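Local coordinates for protein uracil-DNA glycosylase (Nitratifractor salsuginis, PDB 5X3G) that belongs to the uracil-DNA glycosylase superfamily, whose members share an alpha/beta fold built round a central parallel beta sheet, at residues Y73-Q78 and I205-H210. Sequence-based numbering, arbitrary orientation.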
loop_
_atom_site.group_PDB
_atom_site.type_symbol
_atom_site.label_atom_id
_atom_site.label_comp_id
_atom_site.label_asym_id
_atom_site.label_seq_id
_atom_site.Cartn_x
_atom_site.Cartn_y
_atom_site.Cartn_z
ATOM N N TYR A 73 -9.558 -4.479 -4.048
ATOM C CA TYR A 73 -9.001 -3.191 -4.422
ATOM C C TYR A 73 -7.491 -3.321 -4.538
ATOM O O TYR A 73 -6.872 -4.165 -3.884
ATOM C CB TYR A 73 -9.325 -2.097 -3.397
ATOM C CG TYR A 73 -10.795 -1.807 -3.196
ATOM C CD1 TYR A 73 -11.455 -0.871 -3.983
ATOM C CD2 TYR A 73 -11.518 -2.457 -2.207
ATOM C CE1 TYR A 73 -12.798 -0.600 -3.795
ATOM C CE2 TYR A 73 -12.859 -2.193 -2.011
ATOM C CZ TYR A 73 -13.494 -1.266 -2.805
ATOM O OH TYR A 73 -14.830 -1.002 -2.608
ATOM N N ILE A 74 -6.899 -2.467 -5.367
ATOM C CA ILE A 74 -5.449 -2.320 -5.447
ATOM C C ILE A 74 -5.144 -0.847 -5.229
ATOM O O ILE A 74 -5.352 -0.026 -6.130
ATOM C CB ILE A 74 -4.876 -2.805 -6.786
ATOM C CG1 ILE A 74 -5.303 -4.247 -7.065
ATOM C CG2 ILE A 74 -3.358 -2.683 -6.789
ATOM C CD1 ILE A 74 -4.649 -4.839 -8.292
ATOM N N LEU A 75 -4.663 -0.510 -4.038
ATOM C CA LEU A 75 -4.320 0.859 -3.681
ATOM C C LEU A 75 -2.845 1.088 -3.982
ATOM O O LEU A 75 -1.984 0.384 -3.441
ATOM C CB LEU A 75 -4.628 1.114 -2.204
ATOM C CG LEU A 75 -4.624 2.552 -1.677
ATOM C CD1 LEU A 75 -5.444 2.595 -0.408
ATOM C CD2 LEU A 75 -3.216 3.055 -1.398
ATOM N N PHE A 76 -2.554 2.077 -4.820
ATOM C CA PHE A 76 -1.202 2.266 -5.326
ATOM C C PHE A 76 -0.399 3.259 -4.495
ATOM O O PHE A 76 -0.931 4.221 -3.936
ATOM C CB PHE A 76 -1.225 2.740 -6.780
ATOM C CG PHE A 76 -1.468 1.642 -7.778
ATOM C CD1 PHE A 76 -0.418 0.867 -8.244
ATOM C CD2 PHE A 76 -2.742 1.396 -8.265
ATOM C CE1 PHE A 76 -0.634 -0.140 -9.171
ATOM C CE2 PHE A 76 -2.965 0.390 -9.192
ATOM C CZ PHE A 76 -1.908 -0.380 -9.644
ATOM N N GLY A 77 0.908 2.990 -4.415
ATOM C CA GLY A 77 1.883 3.995 -4.064
ATOM C C GLY A 77 2.973 4.026 -5.122
ATOM O O GLY A 77 2.973 3.229 -6.061
ATOM N N GLN A 78 3.900 4.969 -4.961
ATOM C CA GLN A 78 5.003 5.090 -5.910
ATOM C C GLN A 78 6.066 4.028 -5.664
ATOM O O GLN A 78 6.245 3.113 -6.472
ATOM C CB GLN A 78 5.627 6.486 -5.837
ATOM C CG GLN A 78 4.891 7.528 -6.653
ATOM C CD GLN A 78 5.126 7.355 -8.142
ATOM O OE1 GLN A 78 4.409 6.614 -8.815
ATOM N NE2 GLN A 78 6.143 8.034 -8.660
ATOM N N ILE A 205 -7.503 1.979 -6.756
ATOM C CA ILE A 205 -7.631 3.208 -5.981
ATOM C C ILE A 205 -6.418 4.073 -6.288
ATOM O O ILE A 205 -5.281 3.700 -5.972
ATOM C CB ILE A 205 -7.746 2.921 -4.477
ATOM C CG1 ILE A 205 -8.976 2.057 -4.196
ATOM C CG2 ILE A 205 -7.793 4.226 -3.688
ATOM C CD1 ILE A 205 -8.996 1.487 -2.800
ATOM N N LEU A 206 -6.657 5.226 -6.903
ATOM C CA LEU A 206 -5.593 6.037 -7.488
ATOM C C LEU A 206 -5.537 7.382 -6.769
ATOM O O LEU A 206 -6.352 8.271 -7.032
ATOM C CB LEU A 206 -5.823 6.203 -8.985
ATOM C CG LEU A 206 -6.010 4.877 -9.731
ATOM C CD1 LEU A 206 -6.579 5.109 -11.123
ATOM C CD2 LEU A 206 -4.693 4.106 -9.802
ATOM N N PHE A 207 -4.567 7.528 -5.869
ATOM C CA PHE A 207 -4.372 8.768 -5.124
ATOM C C PHE A 207 -3.613 9.767 -5.988
ATOM O O PHE A 207 -2.446 9.543 -6.326
ATOM C CB PHE A 207 -3.611 8.501 -3.828
ATOM C CG PHE A 207 -4.463 7.957 -2.720
ATOM C CD1 PHE A 207 -5.812 8.258 -2.649
ATOM C CD2 PHE A 207 -3.909 7.149 -1.741
ATOM C CE1 PHE A 207 -6.593 7.759 -1.624
ATOM C CE2 PHE A 207 -4.684 6.647 -0.714
ATOM C CZ PHE A 207 -6.028 6.952 -0.654
ATOM N N GLY A 208 -4.272 10.869 -6.342
ATOM C CA GLY A 208 -3.583 11.978 -6.986
ATOM C C GLY A 208 -2.896 11.587 -8.282
ATOM O O GLY A 208 -3.496 10.980 -9.177
ATOM N N ALA A 209 -1.605 11.930 -8.373
ATOM C CA ALA A 209 -0.845 11.729 -9.605
ATOM C C ALA A 209 -0.865 10.278 -10.066
ATOM O O ALA A 209 -0.745 10.009 -11.271
ATOM C CB ALA A 209 0.598 12.199 -9.409
ATOM N N HIS A 210 -1.027 9.334 -9.130
ATOM C CA HIS A 210 -1.089 7.918 -9.480
ATOM C C HIS A 210 -2.120 7.642 -10.565
ATOM O O HIS A 210 -1.956 6.703 -11.354
ATOM C CB HIS A 210 -1.410 7.082 -8.239
ATOM C CG HIS A 210 -0.262 6.945 -7.286
ATOM N ND1 HIS A 210 -0.335 7.352 -5.971
ATOM C CD2 HIS A 210 0.984 6.446 -7.457
ATOM C CE1 HIS A 210 0.817 7.111 -5.373
ATOM N NE2 HIS A 210 1.636 6.561 -6.253
HETATM O O HOH W 1 -3.035 5.363 -5.427
#
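Ile205 O takes two donors: water 1, with the water oxygen 2.8 Å from Ile205 O, and the backbone N of Phe76, whose bond is weak at 3.4 Å between Phe76 N and Ile205 O. The same water also donates to Phe76 O and accepts from Phe207 N, 2.7 Å from the water oxygen, so a single solvent molecule bridges the two strands where direct pairing stops. One step earlier the ladder is firmer. Ile205 N donates to Ile74 O over 3.0 Å in a nearly straight bond (163°), although the N sits well above the plane of the carbonyl.

These bonds flank the parallel bridge of Leu75 with Ile205, which joins strands 73-77 and 203-207, the two middle strands of the four-stranded parallel sheet at the heart of the alpha/beta fold. Strand 164-168 lies beyond 73-77, and strand 225-228 beyond 203-207.

On the sheet face of Leu75 and Ile205, the two branches of Ile205 serve different neighbours. The CG1-CD1 branch reaches across to Tyr73 on the neighbouring strand, touching CB and the near ring atom CD1 (Ile205 CD1 to Tyr73 CD1, 3.6 Å), while CG2 packs against Leu75 CG and sits over one face of the Phe207 ring, near its rim. Leu75 CD2 meets the rim atom CE2 of that ring at 3.9 Å. On the other face, Phe76 and Leu206 lie side by side, pointing the same way, with Phe76 CD2 3.7 Å from Leu206 CD2, and Ile74 CG2 lies over one face of the Phe76 ring, toward its rim.

At the end of strand 203-207, a type II' turn from Phe207 to His210 brings the imidazole against the backbone of Phe76 and Gly77. With His210 CG anti to its carbonyl carbon (chi1 -74°), ND1 makes a weak hydrogen bond to Phe207 O, which also accepts the backbone N of His210; Phe76 O lies over one face of the imidazole, offset to the rim, and NE2 touches Gln78 CG at 3.4 Å.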